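Local coordinates for protein VlsE1 (Borreliella burgdorferi, PDB 1L8W) that is a variable surface lipoprotein of the Lyme disease spirochaete that probably helps it evade the host immune response by antigenic switching, at residues 215-220 with 267-272. Sequence-based numbering, arbitrary orientation.
Sequences VSAVSG and KKDDQI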
# COMPACT_ATOMS: atom_id res chain seq x y z
N VAL A 215 -1.00 6.71 -10.39
CA VAL A 215 -0.24 5.51 -10.08
C VAL A 215 0.86 5.27 -11.11
O VAL A 215 1.95 4.81 -10.77
CB VAL A 215 -1.18 4.26 -10.03
CG1 VAL A 215 -0.36 2.97 -9.95
CG2 VAL A 215 -2.11 4.37 -8.84
N SER A 216 0.59 5.58 -12.37
CA SER A 216 1.59 5.36 -13.41
C SER A 216 2.77 6.32 -13.27
O SER A 216 3.91 5.96 -13.59
CB SER A 216 0.99 5.52 -14.81
OG SER A 216 0.64 6.87 -15.07
N ALA A 217 2.48 7.53 -12.80
CA ALA A 217 3.46 8.60 -12.63
C ALA A 217 4.43 8.47 -11.46
O ALA A 217 5.27 9.36 -11.25
CB ALA A 217 2.74 9.93 -12.55
N VAL A 218 4.34 7.39 -10.69
CA VAL A 218 5.23 7.21 -9.54
C VAL A 218 5.74 5.78 -9.43
O VAL A 218 5.09 4.84 -9.90
CB VAL A 218 4.52 7.60 -8.23
CG1 VAL A 218 4.11 9.07 -8.28
CG2 VAL A 218 3.29 6.71 -8.01
N SER A 219 6.91 5.60 -8.82
CA SER A 219 7.47 4.27 -8.68
C SER A 219 6.94 3.64 -7.38
O SER A 219 6.21 4.28 -6.62
CB SER A 219 9.01 4.35 -8.67
OG SER A 219 9.52 4.93 -7.47
N GLY A 220 7.29 2.39 -7.14
CA GLY A 220 6.84 1.72 -5.93
C GLY A 220 7.46 2.34 -4.70
O GLY A 220 6.79 2.52 -3.68
N LYS A 267 -3.59 15.71 -3.77
CA LYS A 267 -3.44 16.20 -5.15
C LYS A 267 -2.18 15.68 -5.86
O LYS A 267 -2.21 15.40 -7.05
CB LYS A 267 -3.44 17.73 -5.18
CG LYS A 267 -4.80 18.37 -4.94
CD LYS A 267 -4.76 19.88 -5.16
CE LYS A 267 -6.16 20.46 -5.13
NZ LYS A 267 -6.19 21.94 -5.32
N LYS A 268 -1.08 15.57 -5.12
CA LYS A 268 0.17 15.07 -5.68
C LYS A 268 0.04 13.58 -6.00
O LYS A 268 -0.65 12.83 -5.30
CB LYS A 268 1.31 15.30 -4.70
CG LYS A 268 1.78 16.74 -4.66
CD LYS A 268 2.82 16.96 -3.59
CE LYS A 268 2.18 17.19 -2.24
NZ LYS A 268 1.29 16.07 -1.85
N ASP A 269 0.72 13.15 -7.06
CA ASP A 269 0.68 11.77 -7.53
C ASP A 269 1.11 10.66 -6.58
O ASP A 269 0.53 9.58 -6.60
CB ASP A 269 1.49 11.65 -8.83
CG ASP A 269 0.88 12.45 -9.97
OD1 ASP A 269 -0.34 12.31 -10.20
OD2 ASP A 269 1.62 13.20 -10.63
N ASP A 270 2.13 10.90 -5.77
CA ASP A 270 2.57 9.85 -4.86
C ASP A 270 1.61 9.68 -3.68
O ASP A 270 1.48 8.58 -3.14
CB ASP A 270 4.01 10.11 -4.40
CG ASP A 270 4.20 11.47 -3.78
OD1 ASP A 270 3.30 12.33 -3.92
OD2 ASP A 270 5.26 11.68 -3.14
N GLN A 271 0.93 10.76 -3.30
CA GLN A 271 -0.05 10.75 -2.21
C GLN A 271 -1.34 10.09 -2.68
O GLN A 271 -1.97 9.29 -1.96
CB GLN A 271 -0.37 12.17 -1.76
CG GLN A 271 0.85 12.99 -1.35
CD GLN A 271 1.61 12.36 -0.21
OE1 GLN A 271 1.02 11.99 0.81
NE2 GLN A 271 2.92 12.23 -0.36
N ILE A 272 -1.75 10.43 -3.90
CA ILE A 272 -2.95 9.85 -4.48
C ILE A 272 -2.72 8.34 -4.66
O ILE A 272 -3.55 7.53 -4.25
CB ILE A 272 -3.25 10.47 -5.85
CG1 ILE A 272 -3.55 11.96 -5.66
CG2 ILE A 272 -4.39 9.73 -6.52
CD1 ILE A 272 -3.73 12.73 -6.94
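Val-218, which packs against Asp-269 and Asp-270, gives its backbone O to NZ of Lys-311 in helix 294-333; the same ammonium is also held by the O of Val-215, so two carbonyls grip it and tie the bend to that helix. No hydrogen bond joins 215-220 to 267-272, and the contact is made by Ala-217 and Val-218 against the first turn of helix 269-281. Val-218 reaches in with a single branch: chi1 of -61° swings CG1 opposite the carbonyl carbon, toward the turn. CG1 of Val-218 lies 3.7 Å from CB of Asp-269 and 4.0 Å from CB of Asp-270. CG1 of Val-218 also approaches the backbone N of Asp-270 at 3.7 Å, a van der Waals contact. The side chain of Asp-270 takes part through CB, since its carboxylate is turned from 215-220. OD2 of Asp-269 lies 4.0 Å from the methyl CB of Ala-217, while its OD1 accepts a hydrogen bond from ND2 of Asn-187, which helps fix the rotation of the acid group. Lys-268, the N-cap, closes the turn by accepting the 3.0 Å bond from Ile-272 N at its O. The contact thus sets the link between helices 205-216 and 220-230 against the N-terminal end of helix 269-281, with Val-218 also touching Ile-223 and Ala-273.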